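HpuA (Kingella denitrificans ATCC 33394, PDB 5EC6) probably serves as an outer-membrane lipoprotein receptor that binds haemoglobin as a step in haem-iron acquisition. Local coordinates at residues F211-G223 against R305-L319. Sequence-based numbering, arbitrary orientation. Where two conformers were deposited one is given.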
loop_
_atom_site.group_PDB
_atom_site.type_symbol
_atom_site.label_atom_id
_atom_site.label_comp_id
_atom_site.label_asym_id
_atom_site.label_seq_id
_atom_site.Cartn_x
_atom_site.Cartn_y
_atom_site.Cartn_z
ATOM N N PHE A 211 -5.797 -11.918 -3.255
ATOM C CA PHE A 211 -4.419 -12.388 -3.367
ATOM C C PHE A 211 -3.858 -12.106 -4.768
ATOM O O PHE A 211 -4.541 -12.272 -5.776
ATOM C CB PHE A 211 -4.337 -13.891 -3.075
ATOM C CG PHE A 211 -4.939 -14.234 -1.712
ATOM C CD1 PHE A 211 -4.201 -14.049 -0.592
ATOM C CD2 PHE A 211 -6.266 -14.592 -1.604
ATOM C CE1 PHE A 211 -4.720 -14.310 0.666
ATOM C CE2 PHE A 211 -6.817 -14.838 -0.357
ATOM C CZ PHE A 211 -6.031 -14.700 0.768
ATOM N N LEU A 212 -2.619 -11.637 -4.762
ATOM C CA LEU A 212 -1.859 -11.456 -6.002
ATOM C C LEU A 212 -0.600 -12.311 -5.914
ATOM O O LEU A 212 0.090 -12.317 -4.894
ATOM C CB LEU A 212 -1.458 -9.991 -6.199
ATOM C CG LEU A 212 -2.585 -8.960 -6.193
ATOM C CD1 LEU A 212 -2.016 -7.558 -6.294
ATOM C CD2 LEU A 212 -3.633 -9.239 -7.240
ATOM N N THR A 213 -0.289 -13.019 -7.002
ATOM C CA THR A 213 0.916 -13.819 -7.082
ATOM C C THR A 213 1.811 -13.337 -8.213
ATOM O O THR A 213 1.356 -13.090 -9.357
ATOM C CB THR A 213 0.553 -15.298 -7.225
ATOM O OG1 THR A 213 0.051 -15.738 -5.972
ATOM C CG2 THR A 213 1.709 -16.172 -7.607
ATOM N N VAL A 214 3.100 -13.249 -7.865
ATOM C CA VAL A 214 4.149 -12.905 -8.795
ATOM C C VAL A 214 4.909 -14.173 -9.121
ATOM O O VAL A 214 5.392 -14.883 -8.213
ATOM C CB VAL A 214 5.107 -11.840 -8.229
ATOM C CG1 VAL A 214 6.231 -11.609 -9.231
ATOM C CG2 VAL A 214 4.399 -10.534 -7.941
ATOM N N ASN A 215 5.033 -14.465 -10.421
ATOM C CA ASN A 215 5.923 -15.514 -10.908
ATOM C C ASN A 215 7.161 -14.831 -11.494
ATOM O O ASN A 215 7.067 -14.163 -12.507
ATOM C CB ASN A 215 5.240 -16.371 -11.945
ATOM C CG ASN A 215 6.072 -17.559 -12.327
ATOM O OD1 ASN A 215 7.284 -17.425 -12.522
ATOM N ND2 ASN A 215 5.449 -18.727 -12.419
ATOM N N PHE A 216 8.272 -14.931 -10.780
ATOM C CA PHE A 216 9.521 -14.310 -11.164
ATOM C C PHE A 216 10.196 -15.107 -12.294
ATOM O O PHE A 216 11.066 -14.559 -12.961
ATOM C CB PHE A 216 10.468 -14.215 -9.971
ATOM C CG PHE A 216 9.991 -13.251 -8.891
ATOM C CD1 PHE A 216 10.249 -11.910 -8.985
ATOM C CD2 PHE A 216 9.234 -13.711 -7.827
ATOM C CE1 PHE A 216 9.849 -11.018 -7.973
ATOM C CE2 PHE A 216 8.788 -12.811 -6.847
ATOM C CZ PHE A 216 9.078 -11.472 -6.944
ATOM N N ASN A 217 9.840 -16.367 -12.467
ATOM C CA ASN A 217 10.396 -17.182 -13.604
ATOM C C ASN A 217 9.892 -16.624 -14.918
ATOM O O ASN A 217 10.661 -16.452 -15.863
ATOM C CB ASN A 217 10.044 -18.658 -13.479
ATOM C CG ASN A 217 10.413 -19.255 -12.166
ATOM O OD1 ASN A 217 11.469 -18.948 -11.610
ATOM N ND2 ASN A 217 9.527 -20.111 -11.626
ATOM N N THR A 218 8.602 -16.328 -14.986
ATOM C CA THR A 218 7.957 -15.857 -16.221
ATOM C C THR A 218 7.756 -14.361 -16.278
ATOM O O THR A 218 7.425 -13.765 -17.321
ATOM C CB THR A 218 6.561 -16.507 -16.355
ATOM O OG1 THR A 218 5.758 -16.085 -15.229
ATOM C CG2 THR A 218 6.609 -18.000 -16.471
ATOM N N GLY A 219 7.968 -13.678 -15.141
ATOM C CA GLY A 219 7.742 -12.237 -15.060
ATOM C C GLY A 219 6.287 -11.828 -15.191
ATOM O O GLY A 219 5.989 -10.890 -15.891
ATOM N N LYS A 220 5.401 -12.567 -14.540
ATOM C CA LYS A 220 3.969 -12.327 -14.598
ATOM C C LYS A 220 3.371 -12.108 -13.209
ATOM O O LYS A 220 3.859 -12.667 -12.230
ATOM C CB LYS A 220 3.232 -13.477 -15.282
ATOM C CG LYS A 220 3.574 -13.608 -16.778
ATOM C CD LYS A 220 3.158 -12.398 -17.603
ATOM C CE LYS A 220 3.173 -12.738 -19.086
ATOM N NZ LYS A 220 2.781 -11.634 -19.957
ATOM N N LEU A 221 2.293 -11.331 -13.131
ATOM C CA LEU A 221 1.487 -11.176 -11.935
ATOM C C LEU A 221 0.025 -11.495 -12.220
ATOM O O LEU A 221 -0.537 -11.047 -13.215
ATOM C CB LEU A 221 1.589 -9.777 -11.388
ATOM C CG LEU A 221 0.859 -9.376 -10.103
ATOM C CD1 LEU A 221 1.527 -8.201 -9.410
ATOM C CD2 LEU A 221 -0.551 -8.977 -10.411
ATOM N N GLY A 222 -0.564 -12.321 -11.359
ATOM C CA GLY A 222 -1.976 -12.669 -11.446
ATOM C C GLY A 222 -2.709 -12.509 -10.133
ATOM O O GLY A 222 -2.097 -12.401 -9.056
ATOM N N GLY A 223 -4.033 -12.489 -10.216
ATOM C CA GLY A 223 -4.889 -12.530 -9.053
ATOM C C GLY A 223 -6.078 -11.600 -9.186
ATOM O O GLY A 223 -6.255 -10.950 -10.196
ATOM N N ARG A 305 2.551 -13.204 1.875
ATOM C CA ARG A 305 2.081 -14.285 2.733
ATOM C C ARG A 305 3.029 -15.476 2.656
ATOM O O ARG A 305 3.230 -16.193 3.641
ATOM C CB ARG A 305 0.648 -14.667 2.308
ATOM C CG ARG A 305 -0.020 -15.724 3.165
ATOM C CD ARG A 305 -1.379 -16.145 2.608
ATOM N NE ARG A 305 -2.057 -17.036 3.567
ATOM C CZ ARG A 305 -1.778 -18.334 3.729
ATOM N NH1 ARG A 305 -0.865 -18.941 2.976
ATOM N NH2 ARG A 305 -2.408 -19.036 4.670
ATOM N N GLU A 306 3.616 -15.702 1.484
ATOM C CA GLU A 306 4.411 -16.905 1.251
ATOM C C GLU A 306 5.308 -16.629 0.073
ATOM O O GLU A 306 4.916 -15.930 -0.890
ATOM C CB GLU A 306 3.519 -18.096 0.979
ATOM C CG GLU A 306 4.278 -19.393 0.842
ATOM C CD GLU A 306 3.399 -20.621 0.711
ATOM O OE1 GLU A 306 2.146 -20.554 0.849
ATOM O OE2 GLU A 306 3.999 -21.720 0.480
ATOM N N TYR A 307 6.489 -17.223 0.107
ATOM C CA TYR A 307 7.338 -17.189 -1.081
ATOM C C TYR A 307 8.198 -18.413 -1.148
ATOM O O TYR A 307 8.460 -19.088 -0.128
ATOM C CB TYR A 307 8.209 -15.915 -1.125
ATOM C CG TYR A 307 9.279 -15.855 -0.067
ATOM C CD1 TYR A 307 8.995 -15.344 1.213
ATOM C CD2 TYR A 307 10.546 -16.335 -0.311
ATOM C CE1 TYR A 307 9.977 -15.315 2.209
ATOM C CE2 TYR A 307 11.513 -16.300 0.656
ATOM C CZ TYR A 307 11.241 -15.793 1.906
ATOM O OH TYR A 307 12.232 -15.759 2.875
ATOM N N ASN A 308 8.588 -18.765 -2.381
ATOM C CA ASN A 308 9.473 -19.902 -2.618
ATOM C C ASN A 308 10.338 -19.589 -3.823
ATOM O O ASN A 308 9.872 -19.617 -4.959
ATOM C CB ASN A 308 8.652 -21.168 -2.876
ATOM C CG ASN A 308 9.537 -22.380 -3.087
ATOM O OD1 ASN A 308 10.746 -22.300 -2.939
ATOM N ND2 ASN A 308 8.925 -23.489 -3.419
ATOM N N ALA A 309 11.602 -19.285 -3.573
ATOM C CA ALA A 309 12.503 -18.982 -4.648
ATOM C C ALA A 309 12.784 -20.181 -5.563
ATOM O O ALA A 309 13.181 -20.005 -6.711
ATOM C CB ALA A 309 13.820 -18.491 -4.074
ATOM N N ALA A 310 12.554 -21.392 -5.033
ATOM C CA ALA A 310 12.808 -22.621 -5.760
ATOM C C ALA A 310 11.643 -23.120 -6.608
ATOM O O ALA A 310 11.786 -24.143 -7.324
ATOM C CB ALA A 310 13.275 -23.714 -4.793
ATOM N N ASP A 311 10.495 -22.434 -6.593
ATOM C CA ASP A 311 9.348 -22.881 -7.355
ATOM C C ASP A 311 9.634 -22.771 -8.836
ATOM O O ASP A 311 10.083 -21.730 -9.299
ATOM C CB ASP A 311 8.133 -22.008 -6.973
ATOM C CG ASP A 311 6.812 -22.612 -7.426
ATOM O OD1 ASP A 311 6.789 -23.357 -8.416
ATOM O OD2 ASP A 311 5.828 -22.435 -6.732
ATOM N N THR A 312 9.435 -23.887 -9.569
ATOM C CA THR A 312 9.694 -23.917 -10.985
ATOM C C THR A 312 8.399 -23.813 -11.827
ATOM O O THR A 312 8.440 -23.956 -13.059
ATOM C CB THR A 312 10.422 -25.226 -11.362
ATOM O OG1 THR A 312 9.604 -26.324 -10.967
ATOM C CG2 THR A 312 11.769 -25.285 -10.679
ATOM N N SER A 313 7.271 -23.521 -11.179
ATOM C CA SER A 313 6.020 -23.248 -11.893
ATOM C C SER A 313 6.163 -22.172 -12.959
ATOM O O SER A 313 6.945 -21.202 -12.811
ATOM C CB SER A 313 4.934 -22.851 -10.884
ATOM O OG SER A 313 3.738 -22.446 -11.497
ATOM N N THR A 314 5.371 -22.303 -14.018
ATOM C CA THR A 314 5.266 -21.240 -15.010
ATOM C C THR A 314 3.903 -20.547 -15.012
ATOM O O THR A 314 3.585 -19.785 -15.928
ATOM C CB THR A 314 5.519 -21.808 -16.428
ATOM O OG1 THR A 314 4.589 -22.835 -16.691
ATOM C CG2 THR A 314 6.930 -22.374 -16.550
ATOM N N ASP A 315 3.119 -20.735 -13.942
ATOM C CA ASP A 315 1.839 -20.044 -13.871
ATOM C C ASP A 315 1.748 -19.119 -12.627
ATOM O O ASP A 315 2.683 -19.068 -11.819
ATOM C CB ASP A 315 0.685 -21.064 -13.908
ATOM C CG ASP A 315 0.580 -21.914 -12.669
ATOM O OD1 ASP A 315 0.868 -21.490 -11.537
ATOM O OD2 ASP A 315 0.184 -23.111 -12.837
ATOM N N THR A 316 0.665 -18.345 -12.550
ATOM C CA THR A 316 0.446 -17.431 -11.422
ATOM C C THR A 316 -0.542 -17.983 -10.410
ATOM O O THR A 316 -1.110 -17.214 -9.630
ATOM C CB THR A 316 0.013 -16.048 -11.861
ATOM O OG1 THR A 316 -1.064 -16.133 -12.802
ATOM C CG2 THR A 316 1.223 -15.337 -12.519
ATOM N N SER A 317 -0.717 -19.301 -10.389
ATOM C CA SER A 317 -1.503 -19.894 -9.298
ATOM C C SER A 317 -0.883 -19.551 -7.949
ATOM O O SER A 317 0.342 -19.480 -7.809
ATOM C CB SER A 317 -1.654 -21.401 -9.440
ATOM O OG SER A 317 -0.433 -22.097 -9.305
ATOM N N HIS A 318 -1.731 -19.364 -6.958
ATOM C CA HIS A 318 -1.289 -18.945 -5.667
ATOM C C HIS A 318 -0.549 -20.050 -4.909
ATOM O O HIS A 318 -0.835 -21.263 -5.066
ATOM C CB HIS A 318 -2.438 -18.456 -4.818
ATOM C CG HIS A 318 -3.196 -17.323 -5.431
ATOM N ND1 HIS A 318 -2.580 -16.161 -5.852
ATOM C CD2 HIS A 318 -4.518 -17.161 -5.642
ATOM C CE1 HIS A 318 -3.502 -15.319 -6.269
ATOM N NE2 HIS A 318 -4.689 -15.929 -6.187
ATOM N N LEU A 319 0.421 -19.622 -4.102
ATOM C CA LEU A 319 0.983 -20.498 -3.077
ATOM C C LEU A 319 -0.010 -20.636 -1.935
ATOM O O LEU A 319 -0.592 -19.627 -1.505
ATOM C CB LEU A 319 2.325 -19.927 -2.583
ATOM C CG LEU A 319 3.363 -19.695 -3.660
ATOM C CD1 LEU A 319 4.660 -19.119 -3.114
ATOM C CD2 LEU A 319 3.639 -21.002 -4.398
HETATM O O HOH W 1 3.278 -17.144 -15.288
#
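Two asparagines at the tip of the antiparallel β hairpin 211-223, N215 and N217, hold the C-terminal tail that follows strand 298-308 by its backbone carbonyls, folding the tail over one face of the hairpin at the surface of this β-barrel protein. Each side-chain amide spends both N-H groups on the tail. N215 ND2 donates to S313 O and D315 O, both 2.9 Å away and almost in its amide plane, in nearly straight bonds (171° and 173°). With CG anti to the backbone N (chi1 -173°), N215 projects its amide into the tail, while its OD1 accepts from T218 N in an Asx motif that ties the same group to the hairpin turn. N217 ND2 bonds S313 O at 3.0 Å and also D311 O; S313 O is thus gripped by two amides. Asx turns at D311 and D315 shape the tail, and K174 of the adjoining strand forms a salt bridge with D315. A water adds a link, joining T218 OG1 to T314 O.

Van der Waals packing continues on strand 220-223: T316 CG2 lies 3.9 Å from K220 CB, and T316 CG2 is 3.7 Å from G222 N.

The H318 ring packs mainly on strand 211-215, beside F211 and T213. F211 CB sits over one face of its imidazole in a CH-pi contact, 3.8 Å from the ring centroid. At the ring edge, in plane, H318 ND1 shares a hydrogen bond of 2.7 Å with T213 OG1, a hydroxyl also bonded to T176 OG1.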